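V-type ATP synthase alpha chain (Thermoplasma volcanium, PDB 4O1S) is an intein that lies within the A subunit of an archaeal V-type ATPase, a compact and mostly beta-stranded domain of the Hint family. Local coordinates at residues V12-D16 / I52-S56; K72-L78 / E140-V146; V79-G85 / D132-A138. All blocks are in the same frame, centred on the assembly; numbering follows the deposited sequence. Where two conformers were deposited one is given.

Interaction 1. Residues V12-D16 / I52-S56; sequences VYLAD and IQIYS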
# COMPACT_ATOMS: atom_id res chain seq x y z
N VAL A 12 5.15 3.11 4.83
CA VAL A 12 3.84 3.17 5.43
C VAL A 12 3.88 4.23 6.51
O VAL A 12 4.95 4.57 7.00
CB VAL A 12 3.43 1.84 6.01
CG1 VAL A 12 3.40 0.85 4.90
CG2 VAL A 12 4.43 1.40 7.01
N TYR A 13 2.71 4.78 6.86
CA TYR A 13 2.66 5.92 7.77
C TYR A 13 2.02 5.51 9.09
O TYR A 13 0.82 5.20 9.15
CB TYR A 13 1.95 7.10 7.10
CG TYR A 13 2.73 7.52 5.86
CD1 TYR A 13 3.76 8.46 5.95
CD2 TYR A 13 2.49 6.92 4.63
CE1 TYR A 13 4.50 8.82 4.84
CE2 TYR A 13 3.23 7.27 3.50
CZ TYR A 13 4.23 8.22 3.61
OH TYR A 13 4.99 8.59 2.51
N LEU A 14 2.83 5.46 10.15
CA LEU A 14 2.31 5.10 11.47
C LEU A 14 1.75 6.34 12.16
O LEU A 14 2.17 7.47 11.88
CB LEU A 14 3.35 4.50 12.39
CG LEU A 14 4.28 3.38 11.98
CD1 LEU A 14 3.55 2.33 11.20
CD2 LEU A 14 5.44 3.96 11.20
N ALA A 15 0.82 6.10 13.07
CA ALA A 15 0.08 7.17 13.72
C ALA A 15 0.97 7.98 14.66
O ALA A 15 0.68 9.13 14.96
CB ALA A 15 -1.12 6.61 14.44
N ASP A 16 2.06 7.37 15.11
CA ASP A 16 3.01 8.06 15.97
C ASP A 16 3.84 9.13 15.24
O ASP A 16 4.74 9.72 15.84
CB ASP A 16 3.92 7.05 16.70
CG ASP A 16 4.97 6.42 15.79
OD1 ASP A 16 4.85 6.50 14.54
OD2 ASP A 16 5.93 5.82 16.35
N ILE A 52 -0.45 -2.75 14.75
CA ILE A 52 0.32 -1.62 14.29
C ILE A 52 -0.69 -0.53 14.00
O ILE A 52 -1.72 -0.78 13.38
CB ILE A 52 1.20 -1.99 13.05
CG1 ILE A 52 2.65 -1.61 13.30
CG2 ILE A 52 0.74 -1.31 11.80
CD1 ILE A 52 3.33 -2.52 14.30
N GLN A 53 -0.43 0.67 14.50
CA GLN A 53 -1.37 1.74 14.28
C GLN A 53 -1.00 2.62 13.09
O GLN A 53 -0.03 3.39 13.14
CB GLN A 53 -1.51 2.55 15.54
CG GLN A 53 -2.30 1.83 16.56
CD GLN A 53 -2.44 2.64 17.83
OE1 GLN A 53 -1.98 3.79 17.89
NE2 GLN A 53 -3.05 2.06 18.85
N ILE A 54 -1.79 2.49 12.03
CA ILE A 54 -1.53 3.17 10.78
C ILE A 54 -2.65 4.09 10.37
O ILE A 54 -3.67 4.19 11.05
CB ILE A 54 -1.39 2.17 9.65
CG1 ILE A 54 -2.24 0.94 9.95
CG2 ILE A 54 0.06 1.79 9.46
CD1 ILE A 54 -2.83 0.35 8.72
N TYR A 55 -2.47 4.73 9.22
CA TYR A 55 -3.47 5.66 8.70
C TYR A 55 -4.22 5.10 7.51
O TYR A 55 -3.62 4.74 6.51
CB TYR A 55 -2.80 6.95 8.29
CG TYR A 55 -2.36 7.81 9.45
CD1 TYR A 55 -3.29 8.54 10.19
CD2 TYR A 55 -1.01 7.90 9.79
CE1 TYR A 55 -2.89 9.33 11.25
CE2 TYR A 55 -0.60 8.70 10.83
CZ TYR A 55 -1.55 9.41 11.57
OH TYR A 55 -1.16 10.21 12.63
N SER A 56 -5.54 5.03 7.63
CA SER A 56 -6.38 4.60 6.53
C SER A 56 -7.08 5.80 5.97
O SER A 56 -6.95 6.90 6.51
CB SER A 56 -7.43 3.60 6.99
OG SER A 56 -6.83 2.39 7.38
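Tyr-55 lays its ring along the backbone of Tyr-13, Leu-14 and Ala-15, beside a single beta bridge, Leu-14 to Ile-54, on the surface of the Hint fold. The bridge illustrates how a short hairpin can be fastened to a long strand with very little pairing. One strong bond carries it: Ala-15 N reaches Gln-53 O at 2.8 Å (159° at the hydrogen), the donor standing tilted by 30° from the carbonyl plane. Its companion, Tyr-55 N to Tyr-13 O, is weak. Side chains add to the hold, chiefly the Tyr-55 ring against backbone atoms. With CG anti to the carbonyl carbon (chi1 -73°), this ring turns toward residues 13-15 and meets them in turn, CD2 at Tyr-13 and CE2 and CZ farther on. CD2 lies 3.3 Å from Tyr-13 O, which approaches the ring obliquely, and CZ is 4.0 Å from Ala-15 CB. Tyr-13 turns its own ring the other way: its CB touches Tyr-55 CD2, while its OH is hydrogen-bonded to Gly-161 O, so this residue joins the contact by its root and a neighbouring loop by its tip. The side chains of the bridged pair meet at a slant, Leu-14 CD1 3.9 Å from Ile-54 CG2. Leu-14 also rests on Ile-20 of strand 19-21, the partner of strand 11-13 in the hairpin, whereas the backbone of Ile-54 is bonded to Ser-65 of strand 61-75. Two separate sheets are thereby brought together. At the rim of the Tyr-55 ring, CE2 meets Leu-14 O edge-on, near the ring plane, at 3.2 Å.

Interaction 2. Residues K72-L78 / E140-V146; sequences KGKSSYL and EKGDFDV
Leu-78 and Phe-144 form the tight half of this antiparallel pairing, in which both strands turn a corner across a beta bulge. Leu-78 CD2 sits over one face of the Phe-144 ring in a CH-pi contact, 3.5 Å from the centroid and 22° off the normal, and the backbone of Gly-142 lies over the opposite face. The ring is thus sandwiched between a side chain of one segment and the bend of its own, while the edge near Phe-144 CE2 meets Ser-76 O. Leu-78 also runs past Val-146 in the opposite direction, and Val-146 CG1 packs 3.8 Å from Ser-75 CB. At the bulge the backbone ladder keeps its bonds by shifting one residue: Phe-144 N binds Ser-75 O, and Gly-142 N binds Ser-76 O.

The other face is polar and turned to solvent. Bends at chi2 and chi3 curl Lys-74 across the strand, where NZ makes a salt bridge to Asp-145 OD1 at 2.9 Å, coming from above the carboxylate plane, and a weaker one to Asp-143 OD2. Farther along, Lys-141 merely lies alongside Tyr-77, its CD 3.9 Å from Tyr-77 CE1.

Before the corner, strand 61-75 lies between 143-149 and 43-58 in a five-stranded sheet; beyond it, 77-83 pairs with 129-141 in a separate four-stranded sheet.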
# COMPACT_ATOMS: atom_id res chain seq x y z
N LYS A 72 4.47 -11.25 3.85
CA LYS A 72 5.62 -11.16 2.96
C LYS A 72 5.57 -12.31 1.99
O LYS A 72 5.45 -13.47 2.38
CB LYS A 72 6.92 -11.21 3.76
CG LYS A 72 8.16 -11.29 2.90
CD LYS A 72 9.43 -11.37 3.73
CE LYS A 72 10.52 -12.11 2.97
NZ LYS A 72 11.79 -12.02 3.71
N GLY A 73 5.66 -11.99 0.70
CA GLY A 73 5.63 -13.02 -0.32
C GLY A 73 6.64 -12.77 -1.42
O GLY A 73 7.66 -12.10 -1.23
N LYS A 74 6.34 -13.33 -2.60
CA LYS A 74 7.19 -13.16 -3.78
C LYS A 74 6.33 -12.73 -4.95
O LYS A 74 5.21 -13.20 -5.13
CB LYS A 74 7.89 -14.48 -4.14
CG LYS A 74 9.11 -14.86 -3.24
CD LYS A 74 10.21 -13.82 -3.31
CE LYS A 74 11.58 -14.45 -3.33
NZ LYS A 74 12.60 -13.36 -3.34
N SER A 75 6.85 -11.81 -5.76
CA SER A 75 6.25 -11.58 -7.06
C SER A 75 7.35 -11.55 -8.12
O SER A 75 8.50 -11.20 -7.84
CB SER A 75 5.43 -10.29 -7.08
OG SER A 75 5.07 -9.93 -8.41
N SER A 76 6.98 -11.96 -9.32
CA SER A 76 7.85 -11.93 -10.47
C SER A 76 7.76 -10.59 -11.13
O SER A 76 8.57 -10.25 -11.99
CB SER A 76 7.36 -12.97 -11.49
OG SER A 76 7.75 -14.26 -11.09
N TYR A 77 6.73 -9.84 -10.74
CA TYR A 77 6.42 -8.61 -11.44
C TYR A 77 6.14 -7.49 -10.47
O TYR A 77 5.51 -7.70 -9.43
CB TYR A 77 5.20 -8.79 -12.35
CG TYR A 77 5.41 -9.83 -13.38
CD1 TYR A 77 6.13 -9.55 -14.53
CD2 TYR A 77 4.92 -11.11 -13.21
CE1 TYR A 77 6.35 -10.51 -15.49
CE2 TYR A 77 5.14 -12.09 -14.16
CZ TYR A 77 5.85 -11.79 -15.30
OH TYR A 77 6.07 -12.76 -16.26
N LEU A 78 6.59 -6.30 -10.83
CA LEU A 78 6.26 -5.09 -10.10
C LEU A 78 5.83 -4.03 -11.13
O LEU A 78 6.41 -3.93 -12.23
CB LEU A 78 7.48 -4.61 -9.33
CG LEU A 78 7.50 -4.58 -7.81
CD1 LEU A 78 6.40 -5.39 -7.15
CD2 LEU A 78 8.89 -5.01 -7.31
N GLU A 140 8.31 -4.37 -14.62
CA GLU A 140 9.61 -4.99 -14.39
C GLU A 140 9.48 -6.45 -13.95
O GLU A 140 8.73 -6.78 -13.03
CB GLU A 140 10.37 -4.18 -13.35
CG GLU A 140 11.84 -4.53 -13.28
CD GLU A 140 12.57 -3.79 -12.16
OE1 GLU A 140 12.29 -2.59 -11.91
OE2 GLU A 140 13.44 -4.42 -11.51
N LYS A 141 10.20 -7.32 -14.64
CA LYS A 141 10.29 -8.71 -14.25
C LYS A 141 11.55 -8.92 -13.41
O LYS A 141 12.61 -8.42 -13.76
CB LYS A 141 10.32 -9.59 -15.49
CG LYS A 141 10.35 -11.06 -15.23
CD LYS A 141 9.93 -11.78 -16.51
CE LYS A 141 9.94 -13.28 -16.32
NZ LYS A 141 11.29 -13.78 -15.89
N GLY A 142 11.42 -9.65 -12.30
CA GLY A 142 12.53 -9.94 -11.39
C GLY A 142 12.15 -10.96 -10.33
O GLY A 142 11.22 -11.75 -10.52
N ASP A 143 12.88 -10.99 -9.21
CA ASP A 143 12.53 -11.88 -8.10
C ASP A 143 12.26 -11.03 -6.86
O ASP A 143 13.12 -10.88 -5.98
CB ASP A 143 13.61 -12.95 -7.85
CG ASP A 143 13.20 -13.99 -6.76
OD1 ASP A 143 12.00 -14.40 -6.69
OD2 ASP A 143 14.09 -14.40 -5.97
N PHE A 144 11.07 -10.47 -6.79
CA PHE A 144 10.84 -9.47 -5.78
C PHE A 144 10.19 -10.01 -4.54
O PHE A 144 9.27 -10.84 -4.58
CB PHE A 144 10.01 -8.33 -6.34
CG PHE A 144 10.47 -7.86 -7.68
CD1 PHE A 144 11.57 -7.02 -7.80
CD2 PHE A 144 9.77 -8.21 -8.84
CE1 PHE A 144 11.97 -6.56 -9.04
CE2 PHE A 144 10.16 -7.76 -10.10
CZ PHE A 144 11.27 -6.93 -10.20
N ASP A 145 10.72 -9.54 -3.41
CA ASP A 145 10.03 -9.65 -2.15
C ASP A 145 8.89 -8.65 -2.13
O ASP A 145 9.09 -7.46 -2.41
CB ASP A 145 11.00 -9.33 -1.02
CG ASP A 145 11.97 -10.44 -0.78
OD1 ASP A 145 11.67 -11.58 -1.21
OD2 ASP A 145 13.00 -10.16 -0.14
N VAL A 146 7.68 -9.11 -1.81
CA VAL A 146 6.58 -8.17 -1.70
C VAL A 146 5.89 -8.31 -0.35
O VAL A 146 6.01 -9.35 0.31
CB VAL A 146 5.58 -8.25 -2.90
CG1 VAL A 146 6.27 -7.92 -4.18
CG2 VAL A 146 4.96 -9.63 -3.01

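Interaction 3. Residues V79-G85 / D132-A138; sequences VRIETIG and DRVKSIA. With SO4 (sulfate ion), chain F.
Arg-80 and Ala-138 open the antiparallel backbone ladder, bonded in both directions, each donor in the plane of the carbonyl it meets. Farther along, Glu-82 O accepts from two successive amides, Lys-135 N at 2.7 Å and Ser-136 N at 3.0 Å, the signature of a classic beta bulge; Ile-84 N then bonds to Arg-133 O.

Apolar contacts are few. Val-79 CG1 and Ile-137 CG2 meet 3.5 Å apart, their side chains parallel, and Ile-81 CG2 touches Val-134 CB.

Polar side chains gather at the strand end. A chi1 of 62° places Thr-83 OG1 to donate to Asp-132 OD2 at 2.7 Å from well above the carboxylate plane, while Gly-85 N uses the syn lone pair of Asp-132 OD1 at 3.2 Å. Arg-87 completes the group with a salt bridge to Asp-132.

Ionic contacts leave the ladder at Arg-80. NH2 binds sulfate O3 at 3.0 Å and NH1 weakly binds sulfate O1, while NE makes a salt bridge to Glu-140; the sulfate, probably from the crystallisation liquor, also bonds to Ser-7.

Strand 88-91 flanks 77-83, and strand 118-122 flanks 129-141, so this pair forms the middle of a four-stranded sheet.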
# COMPACT_ATOMS: atom_id res chain seq x y z
N VAL A 79 4.81 -3.25 -10.77
CA VAL A 79 4.42 -2.07 -11.53
C VAL A 79 4.85 -0.82 -10.77
O VAL A 79 4.45 -0.62 -9.62
CB VAL A 79 2.91 -2.03 -11.70
CG1 VAL A 79 2.51 -0.87 -12.62
CG2 VAL A 79 2.40 -3.39 -12.22
N ARG A 80 5.70 -0.01 -11.39
CA ARG A 80 6.21 1.17 -10.70
C ARG A 80 5.52 2.36 -11.30
O ARG A 80 5.52 2.56 -12.52
CB ARG A 80 7.72 1.30 -10.87
CG ARG A 80 8.44 -0.05 -10.86
CD ARG A 80 9.82 0.11 -10.32
NE ARG A 80 10.61 -1.12 -10.26
CZ ARG A 80 10.93 -1.75 -9.13
NH1 ARG A 80 10.50 -1.28 -7.95
NH2 ARG A 80 11.68 -2.86 -9.17
N ILE A 81 4.88 3.14 -10.43
CA ILE A 81 4.04 4.25 -10.85
C ILE A 81 4.58 5.57 -10.35
O ILE A 81 4.94 5.72 -9.17
CB ILE A 81 2.64 4.09 -10.28
CG1 ILE A 81 2.06 2.74 -10.70
CG2 ILE A 81 1.74 5.25 -10.70
CD1 ILE A 81 0.97 2.25 -9.80
N GLU A 82 4.62 6.54 -11.24
CA GLU A 82 5.08 7.86 -10.88
C GLU A 82 4.09 8.91 -11.39
O GLU A 82 3.63 8.85 -12.54
CB GLU A 82 6.42 8.07 -11.51
CG GLU A 82 7.33 8.90 -10.73
CD GLU A 82 8.71 8.54 -11.12
OE1 GLU A 82 9.45 9.45 -11.54
OE2 GLU A 82 9.03 7.33 -11.04
N THR A 83 3.77 9.86 -10.53
CA THR A 83 2.79 10.90 -10.87
C THR A 83 3.49 12.21 -11.19
O THR A 83 4.65 12.42 -10.85
CB THR A 83 1.84 11.17 -9.72
OG1 THR A 83 2.58 11.65 -8.59
CG2 THR A 83 1.10 9.90 -9.33
N ILE A 84 2.76 13.11 -11.82
CA ILE A 84 3.32 14.41 -12.13
C ILE A 84 3.73 15.09 -10.85
O ILE A 84 4.77 15.73 -10.79
CB ILE A 84 2.30 15.28 -12.83
CG1 ILE A 84 1.77 14.54 -14.05
CG2 ILE A 84 2.91 16.61 -13.19
CD1 ILE A 84 1.36 15.41 -15.15
N GLY A 85 2.92 14.92 -9.81
CA GLY A 85 3.20 15.52 -8.53
C GLY A 85 4.33 14.89 -7.72
O GLY A 85 4.50 15.23 -6.54
N ASP A 132 -3.84 12.76 -8.71
CA ASP A 132 -2.61 13.11 -9.38
C ASP A 132 -2.49 12.30 -10.67
O ASP A 132 -2.73 11.09 -10.68
CB ASP A 132 -1.45 12.80 -8.42
CG ASP A 132 -0.22 13.57 -8.76
OD1 ASP A 132 -0.23 14.23 -9.84
OD2 ASP A 132 0.74 13.49 -7.94
N ARG A 133 -2.17 12.98 -11.77
CA ARG A 133 -2.03 12.31 -13.05
C ARG A 133 -0.80 11.41 -13.01
O ARG A 133 0.27 11.84 -12.56
CB ARG A 133 -1.90 13.32 -14.19
CG ARG A 133 -3.17 14.11 -14.38
CD ARG A 133 -3.16 15.02 -15.59
NE ARG A 133 -4.54 15.34 -15.98
CZ ARG A 133 -5.26 14.60 -16.81
NH1 ARG A 133 -4.71 13.52 -17.37
NH2 ARG A 133 -6.51 14.94 -17.11
N VAL A 134 -0.94 10.16 -13.44
CA VAL A 134 0.25 9.36 -13.58
C VAL A 134 1.02 9.77 -14.84
O VAL A 134 0.45 9.90 -15.94
CB VAL A 134 0.02 7.82 -13.44
CG1 VAL A 134 -1.38 7.51 -13.00
CG2 VAL A 134 0.43 7.07 -14.71
N LYS A 135 2.30 10.03 -14.59
CA LYS A 135 3.28 10.49 -15.56
C LYS A 135 3.88 9.26 -16.24
O LYS A 135 4.15 9.26 -17.45
CB LYS A 135 4.37 11.22 -14.79
CG LYS A 135 5.53 11.78 -15.58
CD LYS A 135 6.62 12.23 -14.60
CE LYS A 135 7.73 13.01 -15.30
NZ LYS A 135 8.84 13.33 -14.35
N SER A 136 4.12 8.22 -15.45
CA SER A 136 4.77 7.05 -15.99
C SER A 136 4.46 5.77 -15.23
O SER A 136 4.24 5.79 -14.03
CB SER A 136 6.28 7.25 -15.98
OG SER A 136 6.82 6.37 -15.03
N ILE A 137 4.45 4.67 -15.97
CA ILE A 137 4.23 3.35 -15.41
C ILE A 137 5.27 2.41 -15.98
O ILE A 137 5.47 2.37 -17.20
CB ILE A 137 2.85 2.81 -15.80
CG1 ILE A 137 1.75 3.77 -15.34
CG2 ILE A 137 2.64 1.47 -15.19
CD1 ILE A 137 0.39 3.41 -15.81
N ALA A 138 5.96 1.69 -15.11
CA ALA A 138 7.03 0.79 -15.55
C ALA A 138 6.70 -0.64 -15.15
O ALA A 138 6.30 -0.89 -14.00
CB ALA A 138 8.35 1.21 -14.96
S SO4 F . 12.91 -3.76 -5.40
O1 SO4 F . 11.93 -2.66 -5.30
O2 SO4 F . 12.44 -4.94 -4.66
O3 SO4 F . 13.09 -4.11 -6.81
O4 SO4 F . 14.20 -3.35 -4.83
O HOH W 1 7.12 4.52 -13.33

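The 77-78/140-141 end of interaction 2 runs on into interaction 3 along strands 77-83 and 129-141, while its 72-75/143-146 half belongs to the five-stranded sheet; the two meet where Glu-140 bridges to Arg-80 and Phe-144 packs against the same arginine. Interaction 1 lies on the opposite side of the chain's centre, about 24 Å from each of the others between centres, yet it reaches the same sheet as interaction 2 through the adjacent strands 43-58 and 61-75. It is a surface contact resting on one bridge and a tyrosine ring. The other two, partly buried, rely on bulged ladders: interaction 2 adds a phenylalanine ring packed under a leucine methyl and a lysine-aspartate network, interaction 3 a carboxylate that gathers hydroxyl and amide donors.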